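Local coordinates for SYE1 (PDB 4AWT), which binds flavin mononucleotide and probably acts as an NADH- or NADPH-dependent oxidoreductase of the Old Yellow Enzyme type, at residues A[96-101]-A[263-268]; A[157-162]-A[211-216]; A[161-166]-A[178-183]; A[230-235]-A[257-262]. The protein carries 1 engineered substitution. All coordinates share one frame; numbering follows the deposited sequence.

Contact 1: A[96-101]-A[263-268]; sequences AIFAQL and RIVYLH. With FMN (flavin mononucleotide), chain B.
F98 and Y266 meet inside the barrel, each reaching inward from its own strand. Their rings are turned obliquely to each other, with centroids 5.4 Å apart and planes at 32°. The closest approach is F98 CD2 to Y266 CE2 at 3.6 Å, and the two side chains run past each other in opposite directions. Y266 holds CG between its backbone N and carbonyl carbon (chi1 74°), which lays the ring across the interior toward F98. V265 comes to the edge of the F98 ring, near its plane, with CG1 4.0 Å from F98 CE2. L53 and V55 of strand 53-60 also touch Y266. Its hydroxyl is hydrogen-bonded to E179.

Two residues further along strand 96-102, Q100 faces the flavin. FMN N3 donates to Q100 OE1 at 2.9 Å, and Q100 NE2 donates to FMN O2 at 2.8 Å. Both bonds are nearly straight. NE2 also bonds E179, so three bonds fix the turn of the amide. A leucine here would probably leave FMN N3 without its acceptor and E179 without one of its donors. The chemistry changes along the strand: around F98 the contact is apolar, with the Y266 hydroxyl satisfied by E179, whereas the Q100 amide pairs with the donor and acceptor edge of the flavin pyrimidine.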
# COMPACT_ATOMS: atom_id res chain seq x y z
N ALA A 96 -13.01 -5.86 -7.83
CA ALA A 96 -11.77 -6.60 -7.57
C ALA A 96 -11.08 -5.99 -6.37
O ALA A 96 -11.12 -4.79 -6.16
CB ALA A 96 -10.84 -6.52 -8.78
N ILE A 97 -10.41 -6.85 -5.58
CA ILE A 97 -9.73 -6.37 -4.39
C ILE A 97 -8.40 -7.10 -4.22
O ILE A 97 -8.33 -8.33 -4.29
CB ILE A 97 -10.61 -6.47 -3.16
CG1 ILE A 97 -9.90 -5.89 -1.93
CG2 ILE A 97 -11.14 -7.87 -2.89
CD1 ILE A 97 -10.78 -5.68 -0.70
N PHE A 98 -7.35 -6.30 -4.02
CA PHE A 98 -6.00 -6.80 -3.75
C PHE A 98 -5.66 -6.52 -2.30
O PHE A 98 -6.06 -5.49 -1.76
CB PHE A 98 -4.96 -6.16 -4.66
CG PHE A 98 -4.80 -6.76 -6.05
CD1 PHE A 98 -5.87 -7.26 -6.78
CD2 PHE A 98 -3.54 -6.80 -6.63
CE1 PHE A 98 -5.68 -7.78 -8.05
CE2 PHE A 98 -3.35 -7.33 -7.90
CZ PHE A 98 -4.41 -7.81 -8.61
N ALA A 99 -4.88 -7.40 -1.68
CA ALA A 99 -4.39 -7.22 -0.33
C ALA A 99 -3.03 -6.55 -0.35
O ALA A 99 -2.12 -7.07 -0.99
CB ALA A 99 -4.25 -8.54 0.41
N GLN A 100 -2.85 -5.45 0.38
CA GLN A 100 -1.54 -4.80 0.46
C GLN A 100 -0.71 -5.46 1.56
O GLN A 100 -0.92 -5.25 2.73
CB GLN A 100 -1.62 -3.30 0.69
CG GLN A 100 -0.21 -2.73 0.57
CD GLN A 100 -0.10 -1.30 0.95
OE1 GLN A 100 -0.37 -0.92 2.11
NE2 GLN A 100 0.36 -0.47 0.03
N LEU A 101 0.29 -6.27 1.15
CA LEU A 101 1.14 -6.97 2.10
C LEU A 101 2.17 -6.01 2.67
O LEU A 101 2.93 -5.38 1.91
CB LEU A 101 1.82 -8.14 1.43
CG LEU A 101 0.91 -9.13 0.73
CD1 LEU A 101 1.74 -10.30 0.18
CD2 LEU A 101 -0.20 -9.64 1.63
N ARG A 263 7.17 -9.15 -14.82
CA ARG A 263 5.85 -9.15 -15.43
C ARG A 263 4.76 -8.93 -14.37
O ARG A 263 3.63 -9.42 -14.52
CB ARG A 263 5.57 -10.37 -16.31
CG ARG A 263 6.56 -10.45 -17.48
CD ARG A 263 6.34 -9.33 -18.48
NE ARG A 263 7.06 -9.52 -19.74
CZ ARG A 263 8.23 -9.06 -20.11
NH1 ARG A 263 8.96 -8.31 -19.31
NH2 ARG A 263 8.77 -9.31 -21.31
N ILE A 264 5.04 -8.16 -13.35
CA ILE A 264 4.03 -7.87 -12.35
C ILE A 264 2.84 -7.18 -13.07
O ILE A 264 3.01 -6.47 -14.05
CB ILE A 264 4.53 -7.03 -11.19
CG1 ILE A 264 4.96 -5.63 -11.57
CG2 ILE A 264 5.66 -7.78 -10.44
CD1 ILE A 264 5.21 -4.70 -10.41
N VAL A 265 1.65 -7.39 -12.54
CA VAL A 265 0.44 -6.96 -13.23
C VAL A 265 0.22 -5.46 -13.17
O VAL A 265 -0.36 -4.88 -14.10
CB VAL A 265 -0.79 -7.76 -12.72
CG1 VAL A 265 -1.31 -7.27 -11.38
CG2 VAL A 265 -1.88 -7.76 -13.74
N TYR A 266 0.65 -4.81 -12.10
CA TYR A 266 0.60 -3.35 -12.03
C TYR A 266 1.75 -2.84 -11.21
O TYR A 266 2.27 -3.51 -10.30
CB TYR A 266 -0.74 -2.85 -11.52
CG TYR A 266 -1.10 -2.99 -10.06
CD1 TYR A 266 -0.48 -2.23 -9.07
CD2 TYR A 266 -2.13 -3.80 -9.66
CE1 TYR A 266 -0.83 -2.31 -7.75
CE2 TYR A 266 -2.58 -3.84 -8.36
CZ TYR A 266 -1.94 -3.10 -7.39
OH TYR A 266 -2.41 -3.11 -6.12
N LEU A 267 2.07 -1.58 -11.47
CA LEU A 267 3.01 -0.77 -10.68
C LEU A 267 2.22 0.44 -10.22
O LEU A 267 1.60 1.12 -11.03
CB LEU A 267 4.21 -0.35 -11.53
CG LEU A 267 5.20 0.56 -10.85
CD1 LEU A 267 5.78 -0.03 -9.60
CD2 LEU A 267 6.32 0.92 -11.83
N HIS A 268 2.25 0.69 -8.92
CA HIS A 268 1.49 1.75 -8.27
C HIS A 268 2.48 2.75 -7.66
O HIS A 268 3.30 2.38 -6.84
CB HIS A 268 0.60 1.09 -7.22
CG HIS A 268 -0.36 1.98 -6.49
ND1 HIS A 268 -1.24 1.45 -5.59
CD2 HIS A 268 -0.63 3.31 -6.53
CE1 HIS A 268 -2.00 2.45 -5.15
NE2 HIS A 268 -1.67 3.61 -5.67
N1 FMN B . -0.66 4.01 1.73
C2 FMN B . -0.31 2.73 1.71
O2 FMN B . 0.41 2.26 0.79
N3 FMN B . -0.74 1.87 2.71
C4 FMN B . -1.54 2.28 3.76
O4 FMN B . -1.97 1.41 4.57
C4A FMN B . -1.80 3.64 3.83
N5 FMN B . -2.52 4.17 4.91
C5A FMN B . -3.13 5.44 4.73
C6 FMN B . -4.05 5.89 5.64
C7 FMN B . -4.70 7.13 5.49
C7M FMN B . -5.80 7.50 6.46
C8 FMN B . -4.35 7.92 4.44
C8M FMN B . -5.02 9.26 4.18
C9 FMN B . -3.39 7.48 3.51
C9A FMN B . -2.77 6.23 3.64
N10 FMN B . -1.86 5.76 2.67
C10 FMN B . -1.43 4.45 2.74
C1' FMN B . -1.56 6.59 1.50
C2' FMN B . -2.68 6.59 0.45
O2' FMN B . -2.78 5.33 -0.19
C3' FMN B . -2.44 7.61 -0.65
O3' FMN B . -1.32 7.28 -1.45
C4' FMN B . -2.31 9.07 -0.17
O4' FMN B . -3.29 9.40 0.79
C5' FMN B . -2.27 10.06 -1.32
O5' FMN B . -3.50 10.04 -2.07
P FMN B . -4.62 11.16 -1.79
O1P FMN B . -5.15 10.90 -0.40
O2P FMN B . -3.94 12.51 -1.89
O3P FMN B . -5.64 10.90 -2.87

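Contact 2: A[157-162]-A[211-216]; sequences AQVIAD and LRFLDE
This is an apolar helix-helix contact in the outer layer of the barrel, where V159 and I160 of helix 153-172 meet F213 and E216 of helix 212-225. The short axes approach to 11.0 Å and cross at -38°. That spacing is wide, and larger side chains bridge it. No hydrogen bond joins the two segments.

F213 and I160 carry the contact. F213 CG stands opposite the backbone N (chi1 -172°), and this carries the ring out toward the other helix. V159 CG1 arrives at the edge of the ring, in its plane, 3.8 Å from F213 CZ. The two side chains cross at about a right angle. I160 instead slides past the ring in the opposite direction, with CG1 4.0 Å from F213 CE1. Its CD1 then goes on to E216, lying 3.9 Å from CB and 3.8 Å from OE1.

The I160 methyl thus rests against the aliphatic root of E216 and beside its carboxylate. E216 OE1 has its own polar partner in the hydroxyl of Y203. Further along helix 212-225, V217 and A220 also touch I160. Helix 187-192 closes in on V159 and F213, and F191 brings a second ring to F213. Helices lying side by side around a closed parallel sheet are typical of the (beta/alpha)8 TIM barrel, the fold of this family.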
# COMPACT_ATOMS: atom_id res chain seq x y z
N ALA A 157 15.79 -14.14 4.79
CA ALA A 157 15.09 -15.33 4.38
C ALA A 157 13.75 -15.44 5.08
O ALA A 157 12.76 -15.88 4.46
CB ALA A 157 15.96 -16.57 4.72
N GLN A 158 13.70 -15.12 6.36
CA GLN A 158 12.46 -15.22 7.10
C GLN A 158 11.39 -14.28 6.54
O GLN A 158 10.23 -14.63 6.37
CB GLN A 158 12.72 -14.87 8.58
CG GLN A 158 11.43 -14.97 9.41
CD GLN A 158 10.97 -16.40 9.53
OE1 GLN A 158 11.75 -17.24 10.02
NE2 GLN A 158 9.77 -16.72 9.13
N VAL A 159 11.80 -13.01 6.28
CA VAL A 159 10.83 -12.04 5.77
C VAL A 159 10.36 -12.44 4.39
O VAL A 159 9.16 -12.32 4.10
CB VAL A 159 11.41 -10.63 5.88
CG1 VAL A 159 10.51 -9.65 5.10
CG2 VAL A 159 11.54 -10.22 7.33
N ILE A 160 11.24 -12.94 3.53
CA ILE A 160 10.80 -13.43 2.23
C ILE A 160 9.76 -14.55 2.41
O ILE A 160 8.73 -14.57 1.76
CB ILE A 160 11.98 -13.87 1.35
CG1 ILE A 160 12.82 -12.66 0.96
CG2 ILE A 160 11.51 -14.65 0.16
CD1 ILE A 160 14.17 -13.00 0.38
N ALA A 161 10.05 -15.48 3.33
CA ALA A 161 9.13 -16.58 3.59
C ALA A 161 7.78 -16.05 4.10
O ALA A 161 6.73 -16.59 3.73
CB ALA A 161 9.73 -17.56 4.60
N ASP A 162 7.83 -15.04 4.94
CA ASP A 162 6.61 -14.45 5.48
C ASP A 162 5.80 -13.77 4.37
O ASP A 162 4.58 -13.87 4.33
CB ASP A 162 6.92 -13.48 6.59
CG ASP A 162 7.51 -14.09 7.85
OD1 ASP A 162 7.41 -15.33 8.03
OD2 ASP A 162 8.02 -13.31 8.67
N LEU A 211 18.43 -2.93 -4.93
CA LEU A 211 17.20 -3.49 -5.49
C LEU A 211 17.06 -4.97 -5.24
O LEU A 211 16.02 -5.56 -5.57
CB LEU A 211 17.11 -3.21 -7.00
CG LEU A 211 17.03 -1.73 -7.36
CD1 LEU A 211 17.00 -1.56 -8.85
CD2 LEU A 211 15.84 -1.06 -6.73
N ARG A 212 18.06 -5.62 -4.65
CA ARG A 212 18.07 -7.08 -4.53
C ARG A 212 16.95 -7.58 -3.64
O ARG A 212 16.31 -8.60 -3.97
CB ARG A 212 19.45 -7.54 -4.02
CG ARG A 212 19.57 -9.06 -4.08
CD ARG A 212 20.95 -9.50 -3.56
NE ARG A 212 22.05 -8.85 -4.26
CZ ARG A 212 22.47 -9.10 -5.45
NH1 ARG A 212 21.95 -10.09 -6.16
NH2 ARG A 212 23.46 -8.33 -5.95
N PHE A 213 16.71 -6.96 -2.50
CA PHE A 213 15.67 -7.44 -1.60
C PHE A 213 14.31 -7.35 -2.30
O PHE A 213 13.53 -8.30 -2.29
CB PHE A 213 15.70 -6.68 -0.29
CG PHE A 213 14.78 -7.22 0.77
CD1 PHE A 213 14.82 -8.53 1.16
CD2 PHE A 213 13.88 -6.37 1.39
CE1 PHE A 213 13.98 -9.00 2.17
CE2 PHE A 213 13.05 -6.84 2.40
CZ PHE A 213 13.15 -8.14 2.82
N LEU A 214 14.03 -6.22 -2.96
CA LEU A 214 12.82 -6.09 -3.76
C LEU A 214 12.72 -7.23 -4.76
O LEU A 214 11.67 -7.87 -4.93
CB LEU A 214 12.84 -4.75 -4.48
CG LEU A 214 11.70 -4.52 -5.47
CD1 LEU A 214 10.34 -4.43 -4.80
CD2 LEU A 214 11.96 -3.25 -6.28
N ASP A 215 13.82 -7.47 -5.52
CA ASP A 215 13.83 -8.50 -6.52
C ASP A 215 13.44 -9.86 -5.95
O ASP A 215 12.65 -10.60 -6.51
CB ASP A 215 15.22 -8.54 -7.17
CG ASP A 215 15.29 -9.46 -8.35
OD1 ASP A 215 14.44 -9.43 -9.21
OD2 ASP A 215 16.35 -10.04 -8.52
N GLU A 216 14.08 -10.21 -4.82
CA GLU A 216 13.88 -11.50 -4.23
C GLU A 216 12.50 -11.68 -3.63
O GLU A 216 11.89 -12.76 -3.72
CB GLU A 216 14.97 -11.76 -3.19
CG GLU A 216 16.35 -11.91 -3.84
CD GLU A 216 17.49 -12.10 -2.88
OE1 GLU A 216 17.25 -12.04 -1.65
OE2 GLU A 216 18.64 -12.26 -3.32

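Contact 3: A[161-166]-A[178-183]; sequences ADYRQA and IELHAA. With FMN (flavin mononucleotide), chain B.
The apolar part of this contact is Y163 against L180. L180 CD1 sits 3.3 Å from Y163 CE1, a tight approach, and 3.7 Å from CZ. The methyl comes obliquely to the ring, and the two side chains cross at about a right angle. L180 holds CG opposite its backbone N (chi1 177°), which swings CD1 toward the helix. V217 touches both partners, so helix 212-225 packs against the same spot.

The polar part runs through water. Water 1 lies in the plane of the Y163 ring, at its edge, 2.7 Å from the hydroxyl OH. It donates to H181 O, also at 2.7 Å. The tyrosine hydroxyl is thus tied to the backbone of H181 without touching it directly.

The third group surrounds the H181 imidazole. A183 N donates to H181 ND1 at 3.2 Å, tilted 21° from the ring plane. FMN O2 lies over one face of the ring, 3.0 Å from NE2. W102 stacks on H181, and Y186 meets it edge-to-face. With an alanine in place of H181, A183 N would probably lose its acceptor, W102 the ring it stacks on and FMN O2 the face it rests against.

The chemistry divides along the strand. Apolar carbon joins the strand to helix 153-172, one water links the tyrosine hydroxyl to the H181 carbonyl, and the imidazole is held as part of the FMN pocket wall.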
# COMPACT_ATOMS: atom_id res chain seq x y z
N ALA A 161 10.05 -15.48 3.33
CA ALA A 161 9.13 -16.58 3.59
C ALA A 161 7.78 -16.05 4.10
O ALA A 161 6.73 -16.59 3.73
CB ALA A 161 9.73 -17.56 4.60
N ASP A 162 7.83 -15.04 4.94
CA ASP A 162 6.61 -14.45 5.48
C ASP A 162 5.80 -13.77 4.37
O ASP A 162 4.58 -13.87 4.33
CB ASP A 162 6.92 -13.48 6.59
CG ASP A 162 7.51 -14.09 7.85
OD1 ASP A 162 7.41 -15.33 8.03
OD2 ASP A 162 8.02 -13.31 8.67
N TYR A 163 6.48 -13.06 3.46
CA TYR A 163 5.77 -12.49 2.33
C TYR A 163 5.13 -13.54 1.46
O TYR A 163 3.99 -13.42 1.03
CB TYR A 163 6.70 -11.63 1.49
CG TYR A 163 6.89 -10.20 1.89
CD1 TYR A 163 5.83 -9.30 1.83
CD2 TYR A 163 8.12 -9.70 2.32
CE1 TYR A 163 6.00 -7.98 2.19
CE2 TYR A 163 8.31 -8.39 2.64
CZ TYR A 163 7.23 -7.51 2.59
OH TYR A 163 7.47 -6.19 2.90
N ARG A 164 5.90 -14.60 1.17
CA ARG A 164 5.41 -15.67 0.31
C ARG A 164 4.15 -16.28 0.89
O ARG A 164 3.14 -16.49 0.21
CB ARG A 164 6.54 -16.70 0.11
CG ARG A 164 6.33 -17.57 -1.11
CD ARG A 164 7.37 -18.69 -1.14
NE ARG A 164 7.32 -19.45 -2.35
CZ ARG A 164 6.35 -20.29 -2.66
NH1 ARG A 164 5.36 -20.56 -1.81
NH2 ARG A 164 6.37 -20.92 -3.83
N GLN A 165 4.22 -16.60 2.18
CA GLN A 165 3.07 -17.21 2.83
C GLN A 165 1.90 -16.25 2.90
O GLN A 165 0.75 -16.66 2.76
CB GLN A 165 3.45 -17.74 4.21
CG GLN A 165 2.32 -18.51 4.87
CD GLN A 165 1.87 -19.70 4.09
OE1 GLN A 165 0.62 -19.94 3.85
NE2 GLN A 165 2.76 -20.50 3.62
N ALA A 166 2.18 -14.97 3.14
CA ALA A 166 1.12 -13.98 3.20
C ALA A 166 0.37 -13.89 1.88
O ALA A 166 -0.83 -13.68 1.85
CB ALA A 166 1.64 -12.62 3.58
N ILE A 178 -2.35 -9.45 -4.72
CA ILE A 178 -1.69 -8.73 -3.66
C ILE A 178 -0.95 -7.53 -4.23
O ILE A 178 -0.52 -7.56 -5.38
CB ILE A 178 -0.74 -9.63 -2.83
CG1 ILE A 178 0.48 -10.11 -3.59
CG2 ILE A 178 -1.54 -10.78 -2.25
CD1 ILE A 178 1.69 -9.20 -3.62
N GLU A 179 -0.77 -6.53 -3.39
CA GLU A 179 0.09 -5.40 -3.67
C GLU A 179 1.21 -5.44 -2.66
O GLU A 179 0.99 -5.42 -1.44
CB GLU A 179 -0.64 -4.07 -3.54
CG GLU A 179 0.25 -2.89 -3.91
CD GLU A 179 -0.45 -1.55 -3.77
OE1 GLU A 179 -1.21 -1.20 -4.74
OE2 GLU A 179 -0.26 -0.87 -2.75
N LEU A 180 2.46 -5.48 -3.14
CA LEU A 180 3.60 -5.38 -2.24
C LEU A 180 3.83 -3.93 -1.88
O LEU A 180 4.12 -3.10 -2.74
CB LEU A 180 4.83 -5.93 -2.94
CG LEU A 180 6.14 -5.83 -2.15
CD1 LEU A 180 6.03 -6.61 -0.84
CD2 LEU A 180 7.30 -6.31 -3.00
N HIS A 181 3.75 -3.60 -0.59
CA HIS A 181 4.04 -2.23 -0.15
C HIS A 181 5.57 -2.08 -0.11
O HIS A 181 6.21 -2.50 0.85
CB HIS A 181 3.45 -1.93 1.21
CG HIS A 181 3.39 -0.47 1.52
ND1 HIS A 181 4.07 0.45 0.81
CD2 HIS A 181 2.63 0.15 2.46
CE1 HIS A 181 3.75 1.62 1.32
NE2 HIS A 181 2.89 1.49 2.31
N ALA A 182 6.15 -1.51 -1.14
CA ALA A 182 7.55 -1.20 -1.22
C ALA A 182 7.80 0.30 -1.24
O ALA A 182 8.84 0.76 -1.70
CB ALA A 182 8.20 -1.91 -2.42
N ALA A 183 6.88 1.03 -0.64
CA ALA A 183 6.80 2.48 -0.68
C ALA A 183 6.81 3.06 0.73
O ALA A 183 6.98 2.36 1.72
CB ALA A 183 5.56 2.89 -1.49
N1 FMN B . -0.66 4.01 1.73
C2 FMN B . -0.31 2.73 1.71
O2 FMN B . 0.41 2.26 0.79
N3 FMN B . -0.74 1.87 2.71
C4 FMN B . -1.54 2.28 3.76
O4 FMN B . -1.97 1.41 4.57
C4A FMN B . -1.80 3.64 3.83
N5 FMN B . -2.52 4.17 4.91
C5A FMN B . -3.13 5.44 4.73
C6 FMN B . -4.05 5.89 5.64
C7 FMN B . -4.70 7.13 5.49
C7M FMN B . -5.80 7.50 6.46
C8 FMN B . -4.35 7.92 4.44
C8M FMN B . -5.02 9.26 4.18
C9 FMN B . -3.39 7.48 3.51
C9A FMN B . -2.77 6.23 3.64
N10 FMN B . -1.86 5.76 2.67
C10 FMN B . -1.43 4.45 2.74
C1' FMN B . -1.56 6.59 1.50
C2' FMN B . -2.68 6.59 0.45
O2' FMN B . -2.78 5.33 -0.19
C3' FMN B . -2.44 7.61 -0.65
O3' FMN B . -1.32 7.28 -1.45
C4' FMN B . -2.31 9.07 -0.17
O4' FMN B . -3.29 9.40 0.79
C5' FMN B . -2.27 10.06 -1.32
O5' FMN B . -3.50 10.04 -2.07
P FMN B . -4.62 11.16 -1.79
O1P FMN B . -5.15 10.90 -0.40
O2P FMN B . -3.94 12.51 -1.89
O3P FMN B . -5.64 10.90 -2.87
O HOH W 1 5.44 -4.48 2.53

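Contact 4: A[230-235]-A[257-262]; sequences VGVRLA and ALLNKH. With FMN (flavin mononucleotide), chain B.
L259 fits closely against V232 and L234, and these three buried residues make up the tight part of the contact. L259 CD1 lies 3.9 Å from V232 CG1 and 4.0 Å from L234 CD1. Its other branch, CD2, is 4.1 Å from V232 CG2. Both methyls of V232 are therefore used, and V232 and L259 cross at about a right angle. L234 meets L259 tip to tip. L259 carries CG opposite its carbonyl carbon (chi1 -65°), which turns CD1 to both partners and CD2 to V232. I264, L267 and V218 also touch L259.

The arrangement belongs to the beta-alpha-beta unit of strand 230-234, helix 248-261 and strand 266-270 in the TIM barrel. V232 and L234 point outward to the helix. R233, between them, points into the barrel toward FMN. Its chain is extended from CG to NE, which takes the guanidinium to the flavin. NH1 bonds FMN O2 at 2.8 Å and FMN O2' at 3.0 Å, while NH2 bonds FMN O3' at 2.8 Å. FMN N1 lies in the guanidinium plane, at its edge. One arginine thus grips both the flavin ring system and the ribityl chain.

The other side of the helix is looser. A257 and N260 are partly exposed there, and K261 lies on the surface of the molecule. L258 turns instead to helix 212-225. N260 OD1 accepts a bond from the backbone of Q293.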
# COMPACT_ATOMS: atom_id res chain seq x y z
N VAL A 230 0.15 -10.05 -8.85
CA VAL A 230 1.10 -9.31 -8.03
C VAL A 230 1.24 -7.89 -8.58
O VAL A 230 1.68 -7.69 -9.70
CB VAL A 230 2.47 -9.98 -8.00
CG1 VAL A 230 3.51 -9.12 -7.28
CG2 VAL A 230 2.38 -11.36 -7.34
N GLY A 231 0.91 -6.91 -7.73
CA GLY A 231 1.24 -5.50 -7.97
C GLY A 231 2.27 -5.07 -6.96
O GLY A 231 2.47 -5.72 -5.93
N VAL A 232 2.94 -3.93 -7.23
CA VAL A 232 3.93 -3.39 -6.34
C VAL A 232 3.72 -1.88 -6.23
O VAL A 232 3.50 -1.23 -7.25
CB VAL A 232 5.36 -3.70 -6.81
CG1 VAL A 232 6.41 -3.05 -5.92
CG2 VAL A 232 5.59 -5.20 -6.90
N ARG A 233 3.87 -1.34 -5.02
CA ARG A 233 3.80 0.08 -4.77
C ARG A 233 5.19 0.62 -4.46
O ARG A 233 5.91 0.07 -3.62
CB ARG A 233 2.84 0.39 -3.62
CG ARG A 233 2.33 1.83 -3.70
CD ARG A 233 1.23 2.15 -2.71
NE ARG A 233 0.47 3.30 -3.19
CZ ARG A 233 -0.28 4.12 -2.48
NH1 ARG A 233 -0.27 4.12 -1.18
NH2 ARG A 233 -1.03 5.02 -3.12
N LEU A 234 5.54 1.74 -5.13
CA LEU A 234 6.80 2.45 -4.97
C LEU A 234 6.53 3.92 -4.69
O LEU A 234 5.50 4.47 -5.11
CB LEU A 234 7.71 2.34 -6.21
CG LEU A 234 8.14 0.93 -6.58
CD1 LEU A 234 8.97 1.00 -7.86
CD2 LEU A 234 8.94 0.24 -5.47
N ALA A 235 7.49 4.57 -4.04
CA ALA A 235 7.45 6.00 -3.75
C ALA A 235 8.78 6.62 -4.12
O ALA A 235 9.68 6.78 -3.28
CB ALA A 235 7.14 6.25 -2.31
N ALA A 257 12.04 -1.11 -14.37
CA ALA A 257 12.45 -2.08 -15.35
C ALA A 257 12.64 -3.47 -14.74
O ALA A 257 12.31 -4.48 -15.39
CB ALA A 257 13.77 -1.63 -15.99
N LEU A 258 13.13 -3.54 -13.51
CA LEU A 258 13.24 -4.81 -12.80
C LEU A 258 11.88 -5.45 -12.65
O LEU A 258 11.67 -6.67 -12.87
CB LEU A 258 13.91 -4.51 -11.47
CG LEU A 258 14.21 -5.61 -10.47
CD1 LEU A 258 15.34 -5.23 -9.54
CD2 LEU A 258 13.00 -5.88 -9.58
N LEU A 259 10.91 -4.64 -12.22
CA LEU A 259 9.57 -5.16 -12.01
C LEU A 259 8.90 -5.57 -13.31
O LEU A 259 8.15 -6.52 -13.38
CB LEU A 259 8.78 -4.13 -11.23
CG LEU A 259 9.30 -3.88 -9.80
CD1 LEU A 259 8.53 -2.71 -9.18
CD2 LEU A 259 9.19 -5.13 -8.94
N ASN A 260 9.23 -4.82 -14.39
CA ASN A 260 8.77 -5.18 -15.71
C ASN A 260 9.25 -6.60 -16.08
O ASN A 260 8.51 -7.37 -16.68
CB ASN A 260 9.25 -4.17 -16.71
CG ASN A 260 8.55 -4.32 -18.03
OD1 ASN A 260 7.33 -4.07 -18.09
ND2 ASN A 260 9.23 -4.73 -19.07
N LYS A 261 10.50 -6.90 -15.75
CA LYS A 261 11.09 -8.23 -16.03
C LYS A 261 10.29 -9.34 -15.36
O LYS A 261 10.13 -10.43 -15.89
CB LYS A 261 12.52 -8.33 -15.55
CG LYS A 261 13.59 -7.65 -16.35
CD LYS A 261 15.03 -8.03 -16.10
CE LYS A 261 15.83 -7.88 -17.39
NZ LYS A 261 17.29 -8.18 -17.21
N HIS A 262 9.82 -9.07 -14.15
CA HIS A 262 8.97 -10.00 -13.42
C HIS A 262 7.56 -10.06 -13.93
O HIS A 262 6.79 -10.93 -13.48
CB HIS A 262 8.94 -9.66 -11.93
CG HIS A 262 10.19 -9.99 -11.19
ND1 HIS A 262 10.50 -11.29 -10.84
CD2 HIS A 262 11.16 -9.23 -10.72
CE1 HIS A 262 11.62 -11.27 -10.19
NE2 HIS A 262 12.06 -10.03 -10.08
N1 FMN B . -0.66 4.01 1.73
C2 FMN B . -0.31 2.73 1.71
O2 FMN B . 0.41 2.26 0.79
N3 FMN B . -0.74 1.87 2.71
C4 FMN B . -1.54 2.28 3.76
O4 FMN B . -1.97 1.41 4.57
C4A FMN B . -1.80 3.64 3.83
N5 FMN B . -2.52 4.17 4.91
C5A FMN B . -3.13 5.44 4.73
C6 FMN B . -4.05 5.89 5.64
C7 FMN B . -4.70 7.13 5.49
C7M FMN B . -5.80 7.50 6.46
C8 FMN B . -4.35 7.92 4.44
C8M FMN B . -5.02 9.26 4.18
C9 FMN B . -3.39 7.48 3.51
C9A FMN B . -2.77 6.23 3.64
N10 FMN B . -1.86 5.76 2.67
C10 FMN B . -1.43 4.45 2.74
C1' FMN B . -1.56 6.59 1.50
C2' FMN B . -2.68 6.59 0.45
O2' FMN B . -2.78 5.33 -0.19
C3' FMN B . -2.44 7.61 -0.65
O3' FMN B . -1.32 7.28 -1.45
C4' FMN B . -2.31 9.07 -0.17
O4' FMN B . -3.29 9.40 0.79
C5' FMN B . -2.27 10.06 -1.32
O5' FMN B . -3.50 10.04 -2.07
P FMN B . -4.62 11.16 -1.79
O1P FMN B . -5.15 10.90 -0.40
O2P FMN B . -3.94 12.51 -1.89
O3P FMN B . -5.64 10.90 -2.87

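How the contacts relate
Contacts 1, 3 and 4 meet through neighbouring strands of one barrel. E179 of contact 3 joins it to contact 1: its OE1 lies 2.7 Å from Y266 OH and 2.8 Å from H268 ND1, both probable hydrogen bonds. Strand pairing ties contact 3 to contact 4 (L180 N to G231 O, 2.8 Å) and contact 4 to contact 1 (H268 N to V232 O, 2.8 Å). These three contacts also supply Q100, H181 and R233, which surround FMN O2. Contact 2 stands outside, with its centre about 17 Å from that of contact 1. It shares helix 153-172 with contact 3, and D215 OD1 reaches H262 NE2 of contact 4 at 2.6 Å.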